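PDB 4MSX: Pre-mRNA-splicing factor SAD1 from Saccharomyces cerevisiae, which promotes assembly of newly made U4 snRNA into the U4/U6 snRNP and is required for pre-mRNA splicing. Local coordinates for residues Val145-Leu148 with Asn149-Phe153; Thr369-Pro372 with Gln373-Phe377; Ile453-Gly457 with Ile458-Glu462. All coordinates share one frame; numbering follows the deposited sequence.

Contact 1. Residues Val145-Leu148 with Asn149-Phe153; sequences VQLL and NSIKF
Val-145 and Asn-149 close the first turn of helix 146-155, with Val-145 at the N-cap position. Four backbone bonds carry the contact, each from residue i+4 to residue i. The first is the straightest: Asn-149 N reaches Val-145 O at 2.8 Å with an N-H...O angle of 170°. Ser-150 N to Gln-146 O (3.0 Å), Ile-151 N to Leu-147 O (3.1 Å) and Lys-152 N to Leu-148 O (2.9 Å) continue the helical pattern.

Apolar contact is slight. Leu-147 and Ile-151 run next to each other in the same direction, with Leu-147 CG 4.1 Å from Ile-151 CD1. Beyond them, Phe-130 of strand 130-132 touches both Leu-148 and Ile-151, which seats the helix on the zinc-finger sheet.

The polar ends of Asn-149 and Ser-150 bond outside this turn. The chi1 of Asn-149 (-71°) sets CG beside its own backbone N, and ND2 bonds to Gly-143 O just before the helix. Ser-150 OG accepts from Arg-71 NH1. With an alanine in place of Asn-149, the Gly-143 carbonyl would probably lose this donor, and the approach to the helix would be less firmly tied. The backbone thus makes the turn, while side chains fix it to its surroundings.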
# COMPACT_ATOMS: atom_id res chain seq x y z
N VAL A 145 -4.66 11.74 -29.13
CA VAL A 145 -5.05 10.40 -29.57
C VAL A 145 -5.49 9.57 -28.38
O VAL A 145 -4.68 9.29 -27.50
CB VAL A 145 -3.87 9.66 -30.28
CG1 VAL A 145 -4.35 8.34 -30.87
CG2 VAL A 145 -3.27 10.55 -31.34
N GLN A 146 -6.76 9.17 -28.38
CA GLN A 146 -7.37 8.47 -27.27
C GLN A 146 -6.59 7.19 -26.88
O GLN A 146 -6.34 6.92 -25.70
CB GLN A 146 -8.77 8.05 -27.69
CG GLN A 146 -9.59 7.44 -26.57
CD GLN A 146 -10.71 8.37 -26.10
OE1 GLN A 146 -10.86 9.49 -26.60
NE2 GLN A 146 -11.51 7.90 -25.13
N LEU A 147 -6.25 6.38 -27.88
CA LEU A 147 -5.50 5.16 -27.62
C LEU A 147 -4.19 5.48 -26.90
O LEU A 147 -3.81 4.81 -25.93
CB LEU A 147 -5.19 4.42 -28.92
CG LEU A 147 -4.43 3.10 -28.70
CD1 LEU A 147 -5.34 2.00 -28.14
CD2 LEU A 147 -3.82 2.65 -30.04
N LEU A 148 -3.48 6.48 -27.39
CA LEU A 148 -2.18 6.81 -26.83
C LEU A 148 -2.29 7.44 -25.42
O LEU A 148 -1.46 7.14 -24.52
CB LEU A 148 -1.40 7.71 -27.76
CG LEU A 148 -1.05 7.05 -29.12
CD1 LEU A 148 -0.11 7.92 -29.95
CD2 LEU A 148 -0.44 5.66 -28.90
N ASN A 149 -3.28 8.31 -25.22
CA ASN A 149 -3.52 8.87 -23.89
C ASN A 149 -3.72 7.72 -22.91
O ASN A 149 -3.20 7.74 -21.81
CB ASN A 149 -4.79 9.75 -23.87
CG ASN A 149 -4.63 11.07 -24.62
OD1 ASN A 149 -3.53 11.63 -24.71
ND2 ASN A 149 -5.75 11.59 -25.16
N SER A 150 -4.57 6.78 -23.29
CA SER A 150 -4.92 5.63 -22.48
C SER A 150 -3.65 4.87 -22.08
O SER A 150 -3.48 4.49 -20.92
CB SER A 150 -5.80 4.73 -23.33
OG SER A 150 -6.16 3.53 -22.70
N ILE A 151 -2.74 4.64 -23.03
CA ILE A 151 -1.54 3.86 -22.73
C ILE A 151 -0.57 4.61 -21.87
O ILE A 151 -0.01 4.07 -20.92
CB ILE A 151 -0.81 3.39 -24.07
CG1 ILE A 151 -1.67 2.32 -24.71
CG2 ILE A 151 0.58 2.86 -23.76
CD1 ILE A 151 -1.27 2.09 -26.23
N LYS A 152 -0.43 5.91 -22.14
CA LYS A 152 0.48 6.71 -21.34
C LYS A 152 -0.09 6.78 -19.88
O LYS A 152 0.67 6.81 -18.90
CB LYS A 152 0.56 8.12 -21.90
CG LYS A 152 1.64 8.98 -21.27
CD LYS A 152 1.71 10.31 -22.01
CE LYS A 152 2.70 11.27 -21.39
NZ LYS A 152 2.80 12.54 -22.19
N PHE A 153 -1.40 6.80 -19.77
CA PHE A 153 -2.02 6.87 -18.43
C PHE A 153 -1.79 5.53 -17.65
O PHE A 153 -1.61 5.53 -16.42
CB PHE A 153 -3.48 7.11 -18.56
CG PHE A 153 -4.17 7.47 -17.26
CD1 PHE A 153 -4.51 6.49 -16.34
CD2 PHE A 153 -4.48 8.80 -16.98
CE1 PHE A 153 -5.18 6.83 -15.14
CE2 PHE A 153 -5.15 9.15 -15.77
CZ PHE A 153 -5.50 8.16 -14.88

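Contact 2. Residues Thr369-Pro372 with Gln373-Phe377; sequences TRLP and QFLIF
Pro-372 packs against Leu-375 where the chain turns from strand 365-370 of a three-stranded antiparallel sheet into strand 374-379 of the large mixed sheet of the USP-type domain. Just before the turn, Thr-369 and Arg-370 both face Lys-295 in a classic beta bulge.

The tight part is the proline ring. Its CG lies 3.2 Å from Phe-374 O, and 3.9 Å from Leu-375 CA. The Leu-375 side chain crosses the ring obliquely, bringing CD1 to 4.0 Å from Pro-372 CD. This follows from chi1 of -178°, which swings CG of Leu-375 away from its own backbone N. Pro-372 and Leu-375 are both buried. Tyr-411 of strand 409-421 touches Leu-375 and Leu-371, and its OH bonds to Pro-372 O.

The solvent side is looser. CB of Gln-373 points away from the preceding segment, though it still lies 3.7 Å from Pro-372 C. The rest of this partly exposed side chain rests against Glu-479 and Lys-480 of strand 472-480. Leu-371 forms the thin edge of the packing: it meets Leu-375 through a single pair of methyls, CD2 to CD2, at 4.2 Å.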
# COMPACT_ATOMS: atom_id res chain seq x y z
N THR A 369 -0.22 12.50 24.63
CA THR A 369 -0.22 13.97 24.61
C THR A 369 -0.25 14.55 23.20
O THR A 369 -0.40 15.75 23.04
CB THR A 369 1.01 14.53 25.29
OG1 THR A 369 2.18 13.91 24.71
CG2 THR A 369 0.95 14.26 26.80
N ARG A 370 -0.03 13.74 22.16
CA ARG A 370 -0.38 14.21 20.82
C ARG A 370 -1.21 13.15 20.15
O ARG A 370 -0.78 11.99 19.97
CB ARG A 370 0.84 14.57 19.97
CG ARG A 370 0.42 15.17 18.55
CD ARG A 370 1.64 15.57 17.73
NE ARG A 370 1.22 16.50 16.68
CZ ARG A 370 0.89 16.17 15.44
NH1 ARG A 370 0.99 14.89 15.03
NH2 ARG A 370 0.48 17.13 14.59
N LEU A 371 -2.42 13.53 19.81
CA LEU A 371 -3.33 12.61 19.16
C LEU A 371 -3.36 13.01 17.68
O LEU A 371 -3.78 14.09 17.34
CB LEU A 371 -4.73 12.69 19.78
CG LEU A 371 -4.85 11.93 21.11
CD1 LEU A 371 -6.17 12.22 21.78
CD2 LEU A 371 -4.71 10.44 20.88
N PRO A 372 -2.83 12.14 16.81
CA PRO A 372 -2.70 12.49 15.39
C PRO A 372 -4.01 12.38 14.64
O PRO A 372 -4.91 11.71 15.12
CB PRO A 372 -1.68 11.43 14.84
CG PRO A 372 -1.84 10.24 15.74
CD PRO A 372 -2.25 10.81 17.14
N GLN A 373 -4.10 12.99 13.45
CA GLN A 373 -5.26 12.77 12.60
C GLN A 373 -5.42 11.25 12.32
O GLN A 373 -6.55 10.74 12.24
CB GLN A 373 -5.07 13.49 11.24
CG GLN A 373 -6.25 13.33 10.35
CD GLN A 373 -7.44 14.19 10.85
OE1 GLN A 373 -7.30 14.99 11.81
NE2 GLN A 373 -8.61 14.01 10.24
N PHE A 374 -4.31 10.53 12.11
CA PHE A 374 -4.39 9.06 11.88
C PHE A 374 -3.63 8.37 12.99
O PHE A 374 -2.41 8.52 13.09
CB PHE A 374 -3.76 8.68 10.50
CG PHE A 374 -4.49 9.28 9.37
CD1 PHE A 374 -5.63 8.69 8.89
CD2 PHE A 374 -4.08 10.52 8.85
CE1 PHE A 374 -6.33 9.27 7.80
CE2 PHE A 374 -4.79 11.15 7.80
CZ PHE A 374 -5.92 10.53 7.29
N LEU A 375 -4.36 7.63 13.82
CA LEU A 375 -3.82 6.91 14.98
C LEU A 375 -3.78 5.45 14.58
O LEU A 375 -4.82 4.85 14.25
CB LEU A 375 -4.77 7.15 16.19
CG LEU A 375 -4.40 6.55 17.55
CD1 LEU A 375 -2.97 6.96 17.95
CD2 LEU A 375 -5.44 7.00 18.61
N ILE A 376 -2.57 4.89 14.57
CA ILE A 376 -2.35 3.53 14.09
C ILE A 376 -2.01 2.64 15.29
O ILE A 376 -1.03 2.91 16.01
CB ILE A 376 -1.17 3.51 13.09
CG1 ILE A 376 -1.40 4.53 11.99
CG2 ILE A 376 -1.00 2.05 12.51
CD1 ILE A 376 -0.17 4.69 10.99
N PHE A 377 -2.82 1.60 15.49
CA PHE A 377 -2.58 0.68 16.60
C PHE A 377 -2.00 -0.60 16.05
O PHE A 377 -2.37 -1.05 14.97
CB PHE A 377 -3.90 0.25 17.24
CG PHE A 377 -4.65 1.38 17.92
CD1 PHE A 377 -3.96 2.35 18.65
CD2 PHE A 377 -6.03 1.45 17.84
CE1 PHE A 377 -4.65 3.38 19.32
CE2 PHE A 377 -6.74 2.50 18.49
CZ PHE A 377 -6.05 3.46 19.20

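Contact 3. Residues Ile453-Gly457 with Ile458-Glu462; sequences IEIDG and INTTE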
# COMPACT_ATOMS: atom_id res chain seq x y z
N ILE A 453 -14.47 -2.95 2.41
CA ILE A 453 -14.04 -3.85 1.35
C ILE A 453 -12.82 -4.59 1.85
O ILE A 453 -11.84 -3.95 2.26
CB ILE A 453 -13.61 -3.05 0.10
CG1 ILE A 453 -14.73 -2.13 -0.40
CG2 ILE A 453 -13.14 -3.99 -1.00
CD1 ILE A 453 -15.98 -2.86 -0.79
N GLU A 454 -12.87 -5.92 1.78
CA GLU A 454 -11.76 -6.75 2.21
C GLU A 454 -10.95 -7.19 0.99
O GLU A 454 -11.47 -7.82 0.08
CB GLU A 454 -12.28 -8.00 2.93
CG GLU A 454 -11.20 -9.03 3.25
CD GLU A 454 -11.79 -10.25 4.01
OE1 GLU A 454 -12.25 -10.07 5.15
OE2 GLU A 454 -11.81 -11.35 3.44
N ILE A 455 -9.67 -6.90 1.01
CA ILE A 455 -8.81 -7.23 -0.13
C ILE A 455 -7.91 -8.37 0.30
O ILE A 455 -7.07 -8.22 1.18
CB ILE A 455 -8.03 -5.99 -0.55
CG1 ILE A 455 -9.06 -4.91 -0.88
CG2 ILE A 455 -7.10 -6.33 -1.73
CD1 ILE A 455 -8.59 -3.49 -0.85
N ASP A 456 -8.09 -9.53 -0.33
CA ASP A 456 -7.31 -10.74 0.01
C ASP A 456 -6.68 -11.22 -1.31
O ASP A 456 -7.36 -11.77 -2.17
CB ASP A 456 -8.25 -11.78 0.66
CG ASP A 456 -7.57 -13.13 0.94
OD1 ASP A 456 -6.34 -13.29 0.69
OD2 ASP A 456 -8.28 -14.03 1.45
N GLY A 457 -5.40 -10.94 -1.54
CA GLY A 457 -4.83 -11.25 -2.86
C GLY A 457 -5.52 -10.38 -3.90
O GLY A 457 -5.67 -9.17 -3.69
N ILE A 458 -5.97 -10.93 -5.03
CA ILE A 458 -6.68 -10.10 -6.00
C ILE A 458 -8.18 -10.03 -5.75
O ILE A 458 -8.87 -9.28 -6.43
CB ILE A 458 -6.45 -10.55 -7.48
CG1 ILE A 458 -6.99 -11.96 -7.71
CG2 ILE A 458 -5.01 -10.55 -7.81
CD1 ILE A 458 -7.23 -12.24 -9.19
N ASN A 459 -8.68 -10.80 -4.78
CA ASN A 459 -10.12 -10.82 -4.45
C ASN A 459 -10.57 -9.70 -3.54
O ASN A 459 -9.92 -9.42 -2.54
CB ASN A 459 -10.49 -12.12 -3.75
CG ASN A 459 -10.29 -13.31 -4.63
OD1 ASN A 459 -10.62 -13.26 -5.82
ND2 ASN A 459 -9.71 -14.37 -4.06
N THR A 460 -11.72 -9.11 -3.86
CA THR A 460 -12.33 -8.13 -2.99
C THR A 460 -13.76 -8.57 -2.66
O THR A 460 -14.49 -9.08 -3.52
CB THR A 460 -12.33 -6.71 -3.63
OG1 THR A 460 -13.30 -6.66 -4.68
CG2 THR A 460 -10.94 -6.36 -4.18
N THR A 461 -14.15 -8.38 -1.41
CA THR A 461 -15.44 -8.84 -0.92
C THR A 461 -15.94 -7.77 0.05
O THR A 461 -15.15 -7.26 0.85
CB THR A 461 -15.29 -10.12 -0.09
OG1 THR A 461 -14.54 -11.09 -0.82
CG2 THR A 461 -16.63 -10.71 0.28
N GLU A 462 -17.21 -7.41 -0.00
CA GLU A 462 -17.76 -6.52 1.01
C GLU A 462 -17.86 -7.27 2.36
O GLU A 462 -18.13 -8.48 2.38
CB GLU A 462 -19.15 -6.05 0.64
CG GLU A 462 -19.20 -5.05 -0.48
CD GLU A 462 -20.58 -4.39 -0.59
OE1 GLU A 462 -21.35 -4.42 0.40
OE2 GLU A 462 -20.88 -3.84 -1.67
O HOH W 1 -11.75 -10.80 -0.18
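Ile-453 to Glu-462 form a beta hairpin, strands 451-456 and 459-463, closed by a type II' turn from Asp-456 to Asn-459. Gly-457 holds the first corner of the turn with a positive phi of 65°, where a CB would come too close to Ile-458 N. Glu-454 and Thr-461 make one hydrogen-bonded pair, and Asp-456 and Asn-459 the other. Glu-454 N to Thr-461 O is short and nearly straight (2.8 Å). The bond that closes the turn, Asn-459 N to Asp-456 O, is longer at 3.1 Å, and the donor sits above the carbonyl plane.

Ile-453, Ile-455, Thr-460 and Glu-462 share one face. Ile-453 uses both branches. CG2, anti to the backbone N, lies against Thr-460 CB at 3.9 Å. Ile-453 and Glu-462 cross at an angle, with Ile-453 CD1 touching Glu-462 CG. Glu-462 runs on extended, and its OE2 forms a salt bridge with Lys-451. Ile-455 and Thr-460 stand alongside each other. Chi1 of Thr-460 (73°) places OG1 between the backbone N and carbonyl carbon, which turns CG2 toward Ile-455 CG1 (4.1 Å).

The face of Glu-454, Asp-456, Asn-459 and Thr-461 is polar. Glu-454 is buried and extends fully beyond CG. Its carboxylate is paired with Arg-463 and Lys-471, and Gln-443 adds a hydrogen bond. Those two charges would probably favour the ionised form. Asp-456 OD1 bonds to His-439 of the neighbouring strand. On this polar face a water donates to Glu-454 O at 3.0 Å. The same water is hydrogen-bonded to Thr-461 OG1 at 2.9 Å.

In the fold
The three contacts follow one another along the chain without overlap. Contact 1 lies on helix 146-155 of the predicted, degenerate UBP-type zinc finger, with the side chain of Ile-151 about 12 Å from the zinc ion. Contacts 2 and 3 both lie in the USP-type domain and reach the same mixed beta-sheet. Contact 2 enters it by strand 374-379, and contact 3 is the hairpin of strands 451-456 and 459-463. Centres of contacts 1 and 2 are about 41 Å apart, on opposite sides of the chain's centre. Contact 3 lies about 29 Å from contact 1 and about 27 Å from contact 2, between centres. None touch. The chain thus couples a zinc-binding module to a USP-type domain that is catalytically inactive in this splicing factor.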